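Local coordinates for tripartite terminase subunit 3 (Human herpesvirus 5, PDB 3N4P), which forms part of the molecular motor that packages viral DNA into empty capsids, represented here by its C-terminal nuclease domain, at residues B[63-68]-B[134-139]; B[80-85]-B[115-120]. One frame throughout, in Å; residues are numbered along the deposited sequence.

In the fold
Both contacts involve the central sheet of a domain with an RNase H-like (retroviral integrase-like) fold, interaction 2 nested within the loop of chain that interaction 1 closes. Their centres are about 8 Å apart. Strands 62-67 and 80-88, neighbours in the sheet, join them through probable hydrogen bonds from Tyr64 N to Val85 O (2.8 Å) and Tyr66 N to Ala83 O (3.1 Å). Interaction 1 ends at the metal site: the side chain of Asp68 is about 3 Å from a magnesium ion and about 5 Å from that of Asp256, a predicted active-site residue. Interaction 2 packs helix 109-127 on the sheet, with the Val82 side chain about 13 Å from the magnesium.

Interaction 1: residues B[63-68]-B[134-139]; sequences LYVYLD and LRIAVE
Arg135 O receives the backbone N-H of Val65 at 2.8 Å and also lies 3.3 Å from Tyr64 CA in a CA-H...O contact. This is one of five backbone bonds that join 63-67 and 134-138 as adjacent parallel strands, 14° apart; the last, Glu139 N to Leu67 O (2.9 Å), carries the pairing to the end of the second segment. On one face, Leu63, Val65 and Leu67 lie beside Leu134, Ile136 and Val138, with Leu134 CD2 3.7 Å from Leu63 CD1; helix 109-127 covers part of this apolar surface. On the other face, Arg135 runs extended alongside Tyr64, its CD 3.3 Å from ring atom CE2, before NE reaches Glu133 and NH1 the carbonyl of Ala273. Next along, Tyr66 has CG anti to its backbone N (chi1 176°), which lays the ring beside Ala137 and Glu139. Its OH is 3.5 Å from Glu139 CG, is buried, and has no polar partner in the model; the planes of the ring and the Glu139 carboxylate are nearly parallel. At the C-terminal end of both segments, Asp68 and Glu139 stand side by side with carboxylate planes 61° apart, and Asp68 OD2 is 2.8 Å from Glu139 OE2. These are two acceptors without a hydrogen bond, but both residues belong to the magnesium site. The cation probably offsets the repulsion between them, consistent with their predicted roles in the nuclease active site.

Interaction 2: residues B[80-85]-B[115-120]; sequences TGVAAV and ECAAHM
The beta-alpha-beta crossover of this RNase H-like fold carries the chain from strand 91-100 through helix 109-127 to strand 133-138, and on the way Met120 and Ala117 of the helix pack on Val82 and Ala84 of strand 80-88. The segment of helix runs in nearly the same direction as the strand beneath it, with a crossing angle of -21° and axes 9.5 Å apart at closest approach. No hydrogen bond links the two segments; the contact is apolar and buried. On the helix side Met120 makes most of the contact. Its chain leaves the helix with CG anti to the backbone N and continues extended to SD, then turns at the last torsion (chi3 80°), which places the methyl CE against the strand. Val82 projects the opposite way, from strand to helix, so the two side chains overlap while pointing in opposite directions. With chi1 at -162°, the Val82 branch CG1 is the one that meets the helix, 3.7 Å from Met120 CE and 4.2 Å from Ala117 CB. The small Ala117 thus meets the same valine methyl one helical turn before the methionine. Around the contact, Val82 and Met120 also touch Glu98 of strand 91-100, while Val82 rests on Leu67 and Ala84 on Leu63, both in strand 62-67. Ala117 is backed by Ile154 of helix 144-161. Between Val82 and Ala84, Ala83 faces away toward Ala260 and Val261 of helix 256-267, so that strand 80-88 is covered by a helix on each face. On the Met120 side the fit is tight: CE sits only 3.5 Å from Ala84 CB, closer than usual for two carbons, while SD lies 4.1 Å from that same CB.

Interaction 1: residues B[63-68]-B[134-139]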
loop_
_atom_site.group_PDB
_atom_site.type_symbol
_atom_site.label_atom_id
_atom_site.label_comp_id
_atom_site.label_asym_id
_atom_site.label_seq_id
_atom_site.Cartn_x
_atom_site.Cartn_y
_atom_site.Cartn_z
ATOM N N LEU B 63 3.214 4.171 20.105
ATOM C CA LEU B 63 3.828 2.945 19.549
ATOM C C LEU B 63 3.667 1.775 20.541
ATOM O O LEU B 63 4.196 1.827 21.628
ATOM C CB LEU B 63 5.343 3.186 19.364
ATOM C CG LEU B 63 6.093 2.752 18.143
ATOM C CD1 LEU B 63 7.638 2.432 18.325
ATOM C CD2 LEU B 63 5.322 1.714 17.228
ATOM N N TYR B 64 2.967 0.721 20.195
ATOM C CA TYR B 64 2.879 -0.478 21.030
ATOM C C TYR B 64 3.943 -1.468 20.552
ATOM O O TYR B 64 4.000 -1.785 19.344
ATOM C CB TYR B 64 1.456 -1.113 20.895
ATOM C CG TYR B 64 0.420 -0.197 21.491
ATOM C CD1 TYR B 64 -0.119 0.846 20.740
ATOM C CD2 TYR B 64 0.084 -0.280 22.859
ATOM C CE1 TYR B 64 -1.082 1.764 21.323
ATOM C CE2 TYR B 64 -0.882 0.630 23.481
ATOM C CZ TYR B 64 -1.435 1.660 22.694
ATOM O OH TYR B 64 -2.315 2.586 23.252
ATOM N N VAL B 65 4.775 -1.982 21.445
ATOM C CA VAL B 65 5.660 -3.060 21.015
ATOM C C VAL B 65 5.605 -4.327 21.905
ATOM O O VAL B 65 5.400 -4.245 23.090
ATOM C CB VAL B 65 7.219 -2.603 20.846
ATOM C CG1 VAL B 65 7.497 -1.083 20.882
ATOM C CG2 VAL B 65 8.103 -3.412 21.671
ATOM N N TYR B 66 5.937 -5.482 21.351
ATOM C CA TYR B 66 5.969 -6.686 22.149
ATOM C C TYR B 66 7.168 -7.472 21.747
ATOM O O TYR B 66 7.427 -7.604 20.557
ATOM C CB TYR B 66 4.774 -7.539 21.719
ATOM C CG TYR B 66 4.674 -8.874 22.359
ATOM C CD1 TYR B 66 4.019 -9.027 23.590
ATOM C CD2 TYR B 66 5.146 -10.018 21.712
ATOM C CE1 TYR B 66 3.858 -10.305 24.183
ATOM C CE2 TYR B 66 5.013 -11.290 22.304
ATOM C CZ TYR B 66 4.365 -11.419 23.528
ATOM O OH TYR B 66 4.213 -12.658 24.101
ATOM N N LEU B 67 7.808 -8.117 22.715
ATOM C CA LEU B 67 8.818 -9.087 22.375
ATOM C C LEU B 67 8.798 -10.237 23.340
ATOM O O LEU B 67 8.381 -10.104 24.484
ATOM C CB LEU B 67 10.231 -8.458 22.348
ATOM C CG LEU B 67 10.754 -7.902 23.669
ATOM C CD1 LEU B 67 12.341 -7.958 23.817
ATOM C CD2 LEU B 67 10.288 -6.469 23.776
ATOM N N ASP B 68 9.286 -11.369 22.863
ATOM C CA ASP B 68 9.377 -12.590 23.662
ATOM C C ASP B 68 10.799 -13.066 23.688
ATOM O O ASP B 68 11.192 -13.871 22.839
ATOM C CB ASP B 68 8.487 -13.697 23.051
ATOM C CG ASP B 68 8.631 -15.048 23.785
ATOM O OD1 ASP B 68 9.370 -15.156 24.800
ATOM O OD2 ASP B 68 7.985 -16.015 23.345
ATOM N N LEU B 134 5.654 5.493 24.069
ATOM C CA LEU B 134 5.931 4.061 23.867
ATOM C C LEU B 134 5.313 3.182 24.911
ATOM O O LEU B 134 5.451 3.467 26.081
ATOM C CB LEU B 134 7.395 3.778 24.056
ATOM C CG LEU B 134 8.265 3.783 22.858
ATOM C CD1 LEU B 134 9.748 3.798 23.428
ATOM C CD2 LEU B 134 7.890 2.552 21.965
ATOM N N ARG B 135 4.725 2.074 24.501
ATOM C CA ARG B 135 4.168 1.124 25.420
ATOM C C ARG B 135 4.670 -0.218 25.047
ATOM O O ARG B 135 4.423 -0.687 23.935
ATOM C CB ARG B 135 2.672 1.125 25.323
ATOM C CG ARG B 135 2.066 2.211 26.127
ATOM C CD ARG B 135 0.522 2.308 25.976
ATOM N NE ARG B 135 0.147 3.514 26.691
ATOM C CZ ARG B 135 -0.661 3.580 27.760
ATOM N NH1 ARG B 135 -1.325 2.498 28.213
ATOM N NH2 ARG B 135 -0.839 4.766 28.353
ATOM N N ILE B 136 5.355 -0.858 25.986
ATOM C CA ILE B 136 6.155 -2.028 25.686
ATOM C C ILE B 136 5.756 -3.180 26.585
ATOM O O ILE B 136 5.720 -3.023 27.771
ATOM C CB ILE B 136 7.674 -1.697 25.900
ATOM C CG1 ILE B 136 8.073 -0.532 24.999
ATOM C CG2 ILE B 136 8.593 -2.923 25.638
ATOM C CD1 ILE B 136 9.466 0.078 25.372
ATOM N N ALA B 137 5.504 -4.344 26.008
ATOM C CA ALA B 137 5.335 -5.560 26.786
ATOM C C ALA B 137 6.459 -6.548 26.543
ATOM O O ALA B 137 6.735 -6.897 25.394
ATOM C CB ALA B 137 3.992 -6.229 26.358
ATOM N N VAL B 138 7.028 -7.112 27.573
ATOM C CA VAL B 138 8.129 -8.054 27.402
ATOM C C VAL B 138 7.621 -9.321 28.042
ATOM O O VAL B 138 7.395 -9.336 29.241
ATOM C CB VAL B 138 9.434 -7.647 28.194
ATOM C CG1 VAL B 138 10.550 -8.669 27.967
ATOM C CG2 VAL B 138 9.985 -6.273 27.805
ATOM N N GLU B 139 7.482 -10.390 27.265
ATOM C CA GLU B 139 7.049 -11.656 27.804
ATOM C C GLU B 139 8.086 -12.242 28.701
ATOM O O GLU B 139 9.240 -12.334 28.339
ATOM C CB GLU B 139 6.777 -12.694 26.712
ATOM C CG GLU B 139 5.654 -13.701 27.114
ATOM C CD GLU B 139 5.996 -15.160 26.802
ATOM O OE1 GLU B 139 5.807 -16.024 27.695
ATOM O OE2 GLU B 139 6.456 -15.441 25.669
#

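Interaction 2: residues B[80-85]-B[115-120]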
loop_
_atom_site.group_PDB
_atom_site.type_symbol
_atom_site.label_atom_id
_atom_site.label_comp_id
_atom_site.label_asym_id
_atom_site.label_seq_id
_atom_site.Cartn_x
_atom_site.Cartn_y
_atom_site.Cartn_z
ATOM N N THR B 80 14.074 -14.486 18.557
ATOM C CA THR B 80 13.248 -13.616 19.396
ATOM C C THR B 80 12.423 -12.694 18.493
ATOM O O THR B 80 12.994 -11.932 17.778
ATOM C CB THR B 80 14.229 -12.736 20.286
ATOM O OG1 THR B 80 14.966 -13.567 21.229
ATOM C CG2 THR B 80 13.491 -11.587 21.022
ATOM N N GLY B 81 11.095 -12.749 18.548
ATOM C CA GLY B 81 10.186 -11.883 17.759
ATOM C C GLY B 81 9.952 -10.538 18.436
ATOM O O GLY B 81 9.754 -10.504 19.615
ATOM N N VAL B 82 10.075 -9.440 17.693
ATOM C CA VAL B 82 9.764 -8.060 18.098
ATOM C C VAL B 82 8.814 -7.457 17.011
ATOM O O VAL B 82 9.027 -7.653 15.822
ATOM C CB VAL B 82 11.026 -7.157 18.177
ATOM C CG1 VAL B 82 10.772 -5.893 19.011
ATOM C CG2 VAL B 82 12.214 -7.923 18.750
ATOM N N ALA B 83 7.768 -6.764 17.450
ATOM C CA ALA B 83 6.871 -6.048 16.579
ATOM C C ALA B 83 6.487 -4.725 17.204
ATOM O O ALA B 83 6.305 -4.587 18.430
ATOM C CB ALA B 83 5.594 -6.874 16.295
ATOM N N ALA B 84 6.290 -3.762 16.311
ATOM C CA ALA B 84 5.971 -2.402 16.674
ATOM C C ALA B 84 4.844 -1.940 15.769
ATOM O O ALA B 84 5.041 -1.859 14.536
ATOM C CB ALA B 84 7.217 -1.515 16.497
ATOM N N VAL B 85 3.692 -1.636 16.406
ATOM C CA VAL B 85 2.428 -1.228 15.785
ATOM C C VAL B 85 1.772 0.035 16.390
ATOM O O VAL B 85 2.035 0.399 17.540
ATOM C CB VAL B 85 1.400 -2.379 15.775
ATOM C CG1 VAL B 85 2.067 -3.724 15.390
ATOM C CG2 VAL B 85 0.828 -2.511 17.100
ATOM N N GLU B 115 19.106 -4.215 22.933
ATOM C CA GLU B 115 19.676 -3.413 21.828
ATOM C C GLU B 115 19.026 -3.624 20.426
ATOM O O GLU B 115 18.926 -2.694 19.626
ATOM C CB GLU B 115 21.117 -3.741 21.638
ATOM C CG GLU B 115 22.073 -3.445 22.845
ATOM C CD GLU B 115 22.146 -1.952 23.228
ATOM O OE1 GLU B 115 23.096 -1.577 23.967
ATOM O OE2 GLU B 115 21.265 -1.155 22.786
ATOM N N CYS B 116 18.641 -4.844 20.086
ATOM C CA CYS B 116 18.062 -4.999 18.788
ATOM C C CYS B 116 16.604 -4.451 18.849
ATOM O O CYS B 116 16.067 -3.838 17.865
ATOM C CB CYS B 116 18.130 -6.445 18.380
ATOM S SG CYS B 116 16.771 -6.916 17.325
ATOM N N ALA B 117 15.966 -4.586 20.016
ATOM C CA ALA B 117 14.598 -4.035 20.175
ATOM C C ALA B 117 14.661 -2.501 20.167
ATOM O O ALA B 117 13.860 -1.824 19.517
ATOM C CB ALA B 117 13.962 -4.552 21.415
ATOM N N ALA B 118 15.637 -1.971 20.880
ATOM C CA ALA B 118 15.778 -0.568 21.031
ATOM C C ALA B 118 16.156 0.114 19.738
ATOM O O ALA B 118 15.666 1.199 19.473
ATOM C CB ALA B 118 16.902 -0.249 22.121
ATOM N N HIS B 119 17.119 -0.443 19.006
ATOM C CA HIS B 119 17.506 0.091 17.717
ATOM C C HIS B 119 16.294 0.157 16.761
ATOM O O HIS B 119 16.071 1.165 16.049
ATOM C CB HIS B 119 18.574 -0.839 17.169
ATOM C CG HIS B 119 19.278 -0.326 15.971
ATOM N ND1 HIS B 119 19.305 1.014 15.634
ATOM C CD2 HIS B 119 19.985 -0.972 15.014
ATOM C CE1 HIS B 119 20.015 1.171 14.525
ATOM N NE2 HIS B 119 20.439 -0.017 14.130
ATOM N N MET B 120 15.454 -0.862 16.751
ATOM C CA MET B 120 14.279 -0.764 15.877
ATOM C C MET B 120 13.355 0.399 16.310
ATOM O O MET B 120 12.873 1.155 15.459
ATOM C CB MET B 120 13.480 -2.041 15.905
ATOM C CG MET B 120 12.013 -1.870 15.273
ATOM S SD MET B 120 10.901 -3.144 15.861
ATOM C CE MET B 120 10.395 -2.593 17.480
#